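Local coordinates for protein rhizobiales Sp. Pch2 (Marine metagenome, PDB 6PB3) that probably uses ATP hydrolysis to remodel HORMA domain proteins, as a Trip13-like AAA+ ATPase that regulates cGAS-like enzymes in bacteriophage immunity, at residues 182-187 with 210-215; 42-47 with 100-105; 228-233 with 266-271. One frame throughout, in Å; residues are numbered along the deposited sequence.

Interaction 1: 182-187 with 210-215; sequences AFIRGI and DPAVRR
Phe-183 and Ile-184 of helix 179-192 pack against Val-213 and Ala-212 of the short helix 211-214. Both elements belong to the AAA+ ATPase fold, where they lie beside the central sheet. The fit is one of bumps and hollows. Val-213 is the main bump from the short helix. Its CG2 enters the hollow between Phe-183 and Ile-184, two side chains that leave neighbouring positions of the longer helix. CG2 meets the edge of the Phe-183 ring, close to the ring plane, 3.6 Å from Phe-183 CD2. Its approach to Ile-184 is looser, 4.5 Å from Ile-184 CG1. The second methyl of Val-213, CG1, reaches Phe-183 CE2 at 4.0 Å, and the valine side chain crosses the phenylalanine at about a right angle. With CG anti to the backbone N (chi1 -171°), the Phe-183 ring presents this edge to the valine. One face of the ring carries Ile-187 CG1 from the next turn, off-centre over the ring. Phe-132 meets the same ring with its plane at about 60°, and Met-201 of strand 197-203 touches both Phe-183 and Val-213. These neighbours make this end of the contact the more buried one.

The helix 211-214 is held at its start by Asp-210, the N-cap. Its OD1 accepts from Ala-212 N at 2.8 Å through the anti lone pair. The outer face of this helix turns to a second subunit, where Arg-214 O accepts from Gln-273 NE2 of that subunit. The second bump comes from Ile-184. Its terminal methyl CD1 presses on the methyl of Ala-212, and the CD1 to CB distance of 3.5 Å is closer than two methyl groups normally sit.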
loop_
_atom_site.group_PDB
_atom_site.type_symbol
_atom_site.label_atom_id
_atom_site.label_comp_id
_atom_site.label_asym_id
_atom_site.label_seq_id
_atom_site.Cartn_x
_atom_site.Cartn_y
_atom_site.Cartn_z
ATOM N N ALA A 182 -12.980 23.512 16.120
ATOM C CA ALA A 182 -14.301 23.906 16.606
ATOM C C ALA A 182 -14.919 22.818 17.474
ATOM O O ALA A 182 -15.596 23.110 18.465
ATOM C CB ALA A 182 -15.217 24.233 15.428
ATOM N N PHE A 183 -14.700 21.557 17.107
ATOM C CA PHE A 183 -15.263 20.441 17.857
ATOM C C PHE A 183 -14.583 20.294 19.210
ATOM O O PHE A 183 -15.249 20.108 20.236
ATOM C CB PHE A 183 -15.111 19.171 17.028
ATOM C CG PHE A 183 -15.836 17.993 17.584
ATOM C CD1 PHE A 183 -17.221 17.959 17.601
ATOM C CD2 PHE A 183 -15.134 16.910 18.088
ATOM C CE1 PHE A 183 -17.895 16.865 18.109
ATOM C CE2 PHE A 183 -15.797 15.815 18.598
ATOM C CZ PHE A 183 -17.182 15.796 18.616
ATOM N N ILE A 184 -13.252 20.384 19.220
ATOM C CA ILE A 184 -12.475 20.307 20.456
ATOM C C ILE A 184 -12.882 21.415 21.414
ATOM O O ILE A 184 -13.119 21.181 22.604
ATOM C CB ILE A 184 -10.975 20.396 20.133
ATOM C CG1 ILE A 184 -10.472 19.105 19.502
ATOM C CG2 ILE A 184 -10.178 20.786 21.352
ATOM C CD1 ILE A 184 -9.226 19.365 18.699
ATOM N N ARG A 185 -12.918 22.650 20.914
ATOM C CA ARG A 185 -13.355 23.769 21.740
ATOM C C ARG A 185 -14.756 23.532 22.289
ATOM O O ARG A 185 -15.041 23.866 23.445
ATOM C CB ARG A 185 -13.293 25.064 20.931
ATOM C CG ARG A 185 -11.873 25.464 20.553
ATOM C CD ARG A 185 -11.837 26.651 19.608
ATOM N NE ARG A 185 -10.472 26.938 19.175
ATOM C CZ ARG A 185 -10.125 27.985 18.433
ATOM N NH1 ARG A 185 -11.049 28.853 18.033
ATOM N NH2 ARG A 185 -8.854 28.169 18.089
ATOM N N GLY A 186 -15.641 22.936 21.487
ATOM C CA GLY A 186 -16.991 22.671 21.964
ATOM C C GLY A 186 -17.011 21.656 23.090
ATOM O O GLY A 186 -17.686 21.851 24.108
ATOM N N ILE A 187 -16.268 20.561 22.924
ATOM C CA ILE A 187 -16.207 19.519 23.944
ATOM C C ILE A 187 -15.637 20.067 25.245
ATOM O O ILE A 187 -16.156 19.801 26.334
ATOM C CB ILE A 187 -15.359 18.347 23.437
ATOM C CG1 ILE A 187 -16.063 17.653 22.279
ATOM C CG2 ILE A 187 -15.036 17.391 24.570
ATOM C CD1 ILE A 187 -15.235 16.557 21.710
ATOM N N ASP A 210 -9.455 12.250 14.491
ATOM C CA ASP A 210 -8.331 13.082 14.879
ATOM C C ASP A 210 -7.880 12.725 16.298
ATOM O O ASP A 210 -8.713 12.464 17.168
ATOM C CB ASP A 210 -8.702 14.561 14.801
ATOM C CG ASP A 210 -7.494 15.466 15.009
ATOM O OD1 ASP A 210 -7.015 15.591 16.160
ATOM O OD2 ASP A 210 -6.999 16.020 14.007
ATOM N N PRO A 211 -6.570 12.670 16.548
ATOM C CA PRO A 211 -6.085 12.274 17.884
ATOM C C PRO A 211 -6.577 13.179 18.996
ATOM O O PRO A 211 -6.846 12.712 20.110
ATOM C CB PRO A 211 -4.558 12.363 17.739
ATOM C CG PRO A 211 -4.315 12.292 16.259
ATOM C CD PRO A 211 -5.479 12.907 15.592
ATOM N N ALA A 212 -6.684 14.478 18.721
ATOM C CA ALA A 212 -7.171 15.417 19.724
ATOM C C ALA A 212 -8.646 15.205 20.040
ATOM O O ALA A 212 -9.114 15.601 21.120
ATOM C CB ALA A 212 -6.908 16.847 19.248
ATOM N N VAL A 213 -9.381 14.552 19.138
ATOM C CA VAL A 213 -10.724 14.113 19.475
ATOM C C VAL A 213 -10.668 12.826 20.279
ATOM O O VAL A 213 -11.331 12.699 21.311
ATOM C CB VAL A 213 -11.575 13.951 18.203
ATOM C CG1 VAL A 213 -12.839 13.144 18.499
ATOM C CG2 VAL A 213 -11.920 15.315 17.630
ATOM N N ARG A 214 -9.856 11.867 19.833
ATOM C CA ARG A 214 -9.824 10.554 20.469
ATOM C C ARG A 214 -9.437 10.654 21.936
ATOM O O ARG A 214 -10.057 10.017 22.796
ATOM C CB ARG A 214 -8.841 9.652 19.725
ATOM C CG ARG A 214 -9.317 8.240 19.579
ATOM C CD ARG A 214 -8.268 7.365 18.965
ATOM N NE ARG A 214 -7.702 7.945 17.752
ATOM C CZ ARG A 214 -6.732 7.358 17.064
ATOM N NH1 ARG A 214 -6.266 6.194 17.489
ATOM N NH2 ARG A 214 -6.230 7.922 15.965
ATOM N N ARG A 215 -8.423 11.465 22.240
ATOM C CA ARG A 215 -7.894 11.519 23.597
ATOM C C ARG A 215 -8.860 12.166 24.577
ATOM O O ARG A 215 -8.690 11.989 25.785
ATOM C CB ARG A 215 -6.552 12.262 23.605
ATOM C CG ARG A 215 -6.645 13.778 23.483
ATOM C CD ARG A 215 -5.222 14.404 23.537
ATOM N NE ARG A 215 -5.266 15.864 23.607
ATOM C CZ ARG A 215 -4.845 16.675 22.639
ATOM N NH1 ARG A 215 -4.320 16.173 21.519
ATOM N NH2 ARG A 215 -4.927 17.993 22.800
#

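Interaction 2: 42-47 with 100-105; sequences MLAVLV and RRESIR
Glu-102 sets CG beside its backbone N (chi1 -65°) and bends again at chi2 (-66°), which lays its side chain against Ala-44. Arg-101 starts differently, with CG anti to the backbone N (chi1 -176°), and its CD comes 4.1 Å from Ala-44 CB. The small methyl of Ala-44 thus meets the aliphatic parts of two charged residues. The closest pair is Ala-44 CB and Glu-102 CG, 3.4 Å apart, and Glu-102 OE2 lies 3.6 Å from the same methyl. Further along, Val-47 CG2 meets Ile-104 CD1 at 4.2 Å. Both of these residues also touch Ala-152 of strand 151-157.

The contact joins the end of helix 33-47 to the end of helix 95-102 and the turn into strand 105-111, at the side of the AAA+ sheet. Ser-103 makes the turn with positive phi. The charged ends find partners nearby. Arg-101 donates from NE to Ser-40 OG and forms a salt bridge to Asp-97. Glu-102 OE1 accepts from Asn-48 ND2, and OE2 has a weak hydrogen bond with Tyr-284 of a second subunit. These polar bonds help to fix where the two chains lie against Ala-44.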
loop_
_atom_site.group_PDB
_atom_site.type_symbol
_atom_site.label_atom_id
_atom_site.label_comp_id
_atom_site.label_asym_id
_atom_site.label_seq_id
_atom_site.Cartn_x
_atom_site.Cartn_y
_atom_site.Cartn_z
HETATM N N MSE A 42 -22.717 5.546 31.104
HETATM C CA MSE A 42 -21.685 6.588 30.956
HETATM C C MSE A 42 -22.331 7.952 30.724
HETATM O O MSE A 42 -21.932 8.965 31.319
HETATM C CB MSE A 42 -20.722 6.260 29.804
HETATM C CG MSE A 42 -19.531 7.217 29.676
HETATM SE SE MSE A 42 -18.376 7.289 31.276
HETATM C CE MSE A 42 -18.964 8.871 32.059
ATOM N N LEU A 43 -23.334 7.959 29.844
ATOM C CA LEU A 43 -24.124 9.164 29.619
ATOM C C LEU A 43 -24.759 9.659 30.917
ATOM O O LEU A 43 -24.758 10.865 31.196
ATOM C CB LEU A 43 -25.192 8.894 28.551
ATOM C CG LEU A 43 -24.784 8.807 27.067
ATOM C CD1 LEU A 43 -25.860 8.098 26.232
ATOM C CD2 LEU A 43 -24.490 10.215 26.480
ATOM N N ALA A 44 -25.314 8.750 31.725
ATOM C CA ALA A 44 -25.914 9.183 32.987
ATOM C C ALA A 44 -24.869 9.836 33.889
ATOM O O ALA A 44 -25.127 10.864 34.532
ATOM C CB ALA A 44 -26.572 7.989 33.692
ATOM N N VAL A 45 -23.676 9.247 33.944
ATOM C CA VAL A 45 -22.600 9.808 34.746
ATOM C C VAL A 45 -22.189 11.183 34.227
ATOM O O VAL A 45 -21.951 12.110 35.012
ATOM C CB VAL A 45 -21.419 8.824 34.754
ATOM C CG1 VAL A 45 -20.199 9.444 35.415
ATOM C CG2 VAL A 45 -21.848 7.525 35.436
ATOM N N LEU A 46 -22.101 11.342 32.902
ATOM C CA LEU A 46 -21.640 12.608 32.337
ATOM C C LEU A 46 -22.609 13.743 32.630
ATOM O O LEU A 46 -22.191 14.890 32.822
ATOM C CB LEU A 46 -21.436 12.470 30.832
ATOM C CG LEU A 46 -20.262 11.601 30.394
ATOM C CD1 LEU A 46 -20.160 11.592 28.871
ATOM C CD2 LEU A 46 -18.962 12.093 31.049
ATOM N N VAL A 47 -23.908 13.454 32.651
ATOM C CA VAL A 47 -24.879 14.509 32.921
ATOM C C VAL A 47 -25.148 14.672 34.405
ATOM O O VAL A 47 -25.489 15.769 34.852
ATOM C CB VAL A 47 -26.191 14.248 32.167
ATOM C CG1 VAL A 47 -25.919 14.160 30.686
ATOM C CG2 VAL A 47 -26.868 12.992 32.688
ATOM N N ARG A 100 -34.886 6.783 31.405
ATOM C CA ARG A 100 -35.427 5.860 32.397
ATOM C C ARG A 100 -34.492 5.736 33.596
ATOM O O ARG A 100 -34.931 5.818 34.745
ATOM C CB ARG A 100 -35.667 4.496 31.747
ATOM C CG ARG A 100 -36.993 4.392 30.990
ATOM C CD ARG A 100 -36.884 3.444 29.816
ATOM N NE ARG A 100 -36.622 2.069 30.224
ATOM C CZ ARG A 100 -37.435 1.058 29.947
ATOM N NH1 ARG A 100 -38.547 1.285 29.263
ATOM N NH2 ARG A 100 -37.139 -0.173 30.339
ATOM N N ARG A 101 -33.189 5.571 33.337
ATOM C CA ARG A 101 -32.216 5.314 34.398
ATOM C C ARG A 101 -32.107 6.488 35.366
ATOM O O ARG A 101 -32.046 6.292 36.584
ATOM C CB ARG A 101 -30.855 5.000 33.765
ATOM C CG ARG A 101 -29.739 4.619 34.723
ATOM C CD ARG A 101 -28.447 4.299 33.966
ATOM N NE ARG A 101 -28.644 3.351 32.861
ATOM C CZ ARG A 101 -28.632 2.026 33.005
ATOM N NH1 ARG A 101 -28.465 1.472 34.209
ATOM N NH2 ARG A 101 -28.826 1.244 31.951
ATOM N N GLU A 102 -32.079 7.717 34.853
ATOM C CA GLU A 102 -31.916 8.891 35.704
ATOM C C GLU A 102 -33.223 9.625 35.974
ATOM O O GLU A 102 -33.218 10.627 36.701
ATOM C CB GLU A 102 -30.903 9.860 35.077
ATOM C CG GLU A 102 -29.481 9.304 34.997
ATOM C CD GLU A 102 -28.837 9.090 36.369
ATOM O OE1 GLU A 102 -28.683 10.080 37.119
ATOM O OE2 GLU A 102 -28.483 7.933 36.690
ATOM N N SER A 103 -34.338 9.161 35.408
ATOM C CA SER A 103 -35.629 9.849 35.533
ATOM C C SER A 103 -35.516 11.323 35.137
ATOM O O SER A 103 -35.898 12.229 35.886
ATOM C CB SER A 103 -36.200 9.692 36.946
ATOM O OG SER A 103 -36.606 8.353 37.171
ATOM N N ILE A 104 -34.964 11.563 33.940
ATOM C CA ILE A 104 -34.884 12.902 33.372
ATOM C C ILE A 104 -35.432 12.899 31.952
ATOM O O ILE A 104 -35.472 11.873 31.270
ATOM C CB ILE A 104 -33.446 13.465 33.355
ATOM C CG1 ILE A 104 -32.516 12.476 32.676
ATOM C CG2 ILE A 104 -32.974 13.791 34.773
ATOM C CD1 ILE A 104 -31.093 12.939 32.625
ATOM N N ARG A 105 -35.836 14.084 31.507
ATOM C CA ARG A 105 -36.234 14.311 30.127
ATOM C C ARG A 105 -35.013 14.752 29.330
ATOM O O ARG A 105 -34.225 15.572 29.804
ATOM C CB ARG A 105 -37.360 15.345 30.086
ATOM C CG ARG A 105 -38.638 14.788 30.775
ATOM C CD ARG A 105 -39.519 15.857 31.412
ATOM N NE ARG A 105 -40.192 16.688 30.421
ATOM C CZ ARG A 105 -41.407 16.447 29.941
ATOM N NH1 ARG A 105 -42.090 15.389 30.360
ATOM N NH2 ARG A 105 -41.941 17.263 29.041
#

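Interaction 3: 228-233 with 266-271; sequences DAQRRA and FTFSDL
A capping box starts helix 268-283, which packs here against the first turns of helix 228-239. Both helices belong to the helical part that follows the sheet of the AAA+ fold. Across the contact, Gln-230 meets Phe-268 and Arg-231 meets Leu-271. The Gln-230 chain is extended beyond CG, and its amide carbon CD reaches Phe-268 CZ at 4.1 Å. The amide nitrogen NE2 is just as far from that ring atom. The approach is oblique, with amide and ring planes 72° apart. Gln-230 also touches Thr-34 and His-35 of helix 33-47, and Phe-268 packs on Pro-226. The Phe-268 side chain is close to, but not in contact with, the probable P-loop (Walker A).

At the next residue, Arg-231, the aliphatic part crosses Leu-271, which lies one turn after Phe-268. The crossing is at about a right angle, with Arg-231 CG 4.1 Å from Leu-271 CD1. The arginine then bends at chi3. Its buried guanidinium is held by several acceptors. NH1 donates to Pro-226 O and NH2 to Val-253 O. Asp-228, one turn earlier, adds a weakly bonded salt bridge, with NH2 of Arg-231 3.2 Å from OD1 of Asp-228.

The capping box is made of two reciprocal bonds. Asp-270 N donates to Thr-267 OG1 at 2.9 Å. In return Thr-267 N donates to Asp-270 OD2 over 3.1 Å, nearly straight at 169°. This N-H meets Asp-270 OD2 from above the carboxylate plane, 46° out of it.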
loop_
_atom_site.group_PDB
_atom_site.type_symbol
_atom_site.label_atom_id
_atom_site.label_comp_id
_atom_site.label_asym_id
_atom_site.label_seq_id
_atom_site.Cartn_x
_atom_site.Cartn_y
_atom_site.Cartn_z
ATOM N N ASP A 228 -19.153 -15.651 21.086
ATOM C CA ASP A 228 -20.119 -16.744 21.089
ATOM C C ASP A 228 -21.380 -16.374 21.861
ATOM O O ASP A 228 -22.491 -16.691 21.422
ATOM C CB ASP A 228 -19.476 -18.009 21.647
ATOM C CG ASP A 228 -18.319 -18.498 20.782
ATOM O OD1 ASP A 228 -17.516 -17.653 20.321
ATOM O OD2 ASP A 228 -18.204 -19.725 20.570
ATOM N N ALA A 229 -21.239 -15.671 22.990
ATOM C CA ALA A 229 -22.418 -15.273 23.754
ATOM C C ALA A 229 -23.274 -14.300 22.960
ATOM O O ALA A 229 -24.503 -14.433 22.914
ATOM C CB ALA A 229 -22.012 -14.660 25.097
ATOM N N GLN A 230 -22.641 -13.319 22.315
ATOM C CA GLN A 230 -23.402 -12.349 21.530
ATOM C C GLN A 230 -24.069 -13.001 20.325
ATOM O O GLN A 230 -25.210 -12.663 19.985
ATOM C CB GLN A 230 -22.501 -11.195 21.099
ATOM C CG GLN A 230 -22.021 -10.378 22.305
ATOM C CD GLN A 230 -20.860 -9.460 21.976
ATOM O OE1 GLN A 230 -19.913 -9.848 21.292
ATOM N NE2 GLN A 230 -20.929 -8.233 22.467
ATOM N N ARG A 231 -23.382 -13.941 19.671
ATOM C CA ARG A 231 -24.012 -14.651 18.565
ATOM C C ARG A 231 -25.172 -15.496 19.065
ATOM O O ARG A 231 -26.221 -15.568 18.419
ATOM C CB ARG A 231 -22.983 -15.512 17.819
ATOM C CG ARG A 231 -21.857 -14.693 17.214
ATOM C CD ARG A 231 -21.157 -15.448 16.100
ATOM N NE ARG A 231 -20.695 -16.755 16.546
ATOM C CZ ARG A 231 -19.650 -16.928 17.346
ATOM N NH1 ARG A 231 -18.972 -15.871 17.793
ATOM N NH2 ARG A 231 -19.288 -18.151 17.704
ATOM N N ARG A 232 -25.002 -16.128 20.226
ATOM C CA ARG A 232 -26.087 -16.899 20.821
ATOM C C ARG A 232 -27.314 -16.029 21.079
ATOM O O ARG A 232 -28.442 -16.443 20.798
ATOM C CB ARG A 232 -25.609 -17.552 22.119
ATOM C CG ARG A 232 -26.452 -18.738 22.569
ATOM C CD ARG A 232 -26.021 -19.263 23.935
ATOM N NE ARG A 232 -24.665 -18.841 24.272
ATOM C CZ ARG A 232 -23.582 -19.585 24.088
ATOM N NH1 ARG A 232 -23.690 -20.799 23.577
ATOM N NH2 ARG A 232 -22.392 -19.119 24.425
ATOM N N ALA A 233 -27.117 -14.812 21.599
ATOM C CA ALA A 233 -28.267 -13.969 21.940
ATOM C C ALA A 233 -29.032 -13.537 20.692
ATOM O O ALA A 233 -30.269 -13.570 20.674
ATOM C CB ALA A 233 -27.825 -12.742 22.750
ATOM N N PHE A 266 -18.478 -14.192 11.977
ATOM C CA PHE A 266 -19.429 -13.244 11.409
ATOM C C PHE A 266 -19.355 -11.899 12.132
ATOM O O PHE A 266 -19.125 -11.827 13.342
ATOM C CB PHE A 266 -20.864 -13.775 11.515
ATOM C CG PHE A 266 -21.242 -14.794 10.472
ATOM C CD1 PHE A 266 -20.357 -15.768 10.075
ATOM C CD2 PHE A 266 -22.516 -14.786 9.919
ATOM C CE1 PHE A 266 -20.727 -16.723 9.125
ATOM C CE2 PHE A 266 -22.890 -15.723 8.981
ATOM C CZ PHE A 266 -21.992 -16.694 8.575
ATOM N N THR A 267 -19.568 -10.823 11.379
ATOM C CA THR A 267 -19.862 -9.540 11.991
ATOM C C THR A 267 -21.317 -9.519 12.457
ATOM O O THR A 267 -22.088 -10.451 12.213
ATOM C CB THR A 267 -19.609 -8.392 11.010
ATOM O OG1 THR A 267 -20.547 -8.454 9.929
ATOM C CG2 THR A 267 -18.190 -8.462 10.415
ATOM N N PHE A 268 -21.677 -8.442 13.166
ATOM C CA PHE A 268 -23.076 -8.208 13.515
ATOM C C PHE A 268 -23.915 -8.031 12.257
ATOM O O PHE A 268 -25.046 -8.525 12.172
ATOM C CB PHE A 268 -23.202 -6.962 14.416
ATOM C CG PHE A 268 -22.879 -7.206 15.892
ATOM C CD1 PHE A 268 -23.742 -7.941 16.695
ATOM C CD2 PHE A 268 -21.739 -6.662 16.464
ATOM C CE1 PHE A 268 -23.461 -8.141 18.056
ATOM C CE2 PHE A 268 -21.448 -6.853 17.839
ATOM C CZ PHE A 268 -22.315 -7.603 18.624
ATOM N N SER A 269 -23.377 -7.304 11.277
ATOM C CA SER A 269 -24.024 -7.172 9.973
ATOM C C SER A 269 -24.244 -8.522 9.303
ATOM O O SER A 269 -25.322 -8.779 8.754
ATOM C CB SER A 269 -23.179 -6.282 9.071
ATOM O OG SER A 269 -23.820 -6.123 7.829
ATOM N N ASP A 270 -23.217 -9.380 9.280
ATOM C CA ASP A 270 -23.395 -10.716 8.704
ATOM C C ASP A 270 -24.557 -11.463 9.357
ATOM O O ASP A 270 -25.254 -12.236 8.691
ATOM C CB ASP A 270 -22.104 -11.528 8.831
ATOM C CG ASP A 270 -20.946 -10.943 8.005
ATOM O OD1 ASP A 270 -21.207 -10.174 7.041
ATOM O OD2 ASP A 270 -19.771 -11.283 8.298
ATOM N N LEU A 271 -24.803 -11.238 10.650
ATOM C CA LEU A 271 -25.938 -11.924 11.264
ATOM C C LEU A 271 -27.260 -11.272 10.872
ATOM O O LEU A 271 -28.215 -11.964 10.508
ATOM C CB LEU A 271 -25.787 -11.959 12.791
ATOM C CG LEU A 271 -24.626 -12.798 13.344
ATOM C CD1 LEU A 271 -24.429 -12.548 14.835
ATOM C CD2 LEU A 271 -24.862 -14.287 13.065
#

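Overall arrangement
All three contacts involve helices, and interaction 2 also takes in the turn before strand 105-111. Interaction 3 is buried among the C-terminal helices; interactions 1 and 2 are partly buried beside the sheet. Interactions 1 and 3 flank the middle of the chain, their centres about 32 Å apart. Interactions 1 and 2, with centres about 23 Å apart, both touch the second subunit. Interaction 1 is wholly apolar. Interaction 2 mixes an apolar pair with carbon chains of charged residues. Interaction 3 sets an amide against a ring and an arginine chain against a leucine; Arg-231 also pairs with Asp-228 of its own helix. Helix 33-47 supplies a segment of interaction 2 and touches Gln-230 in interaction 3.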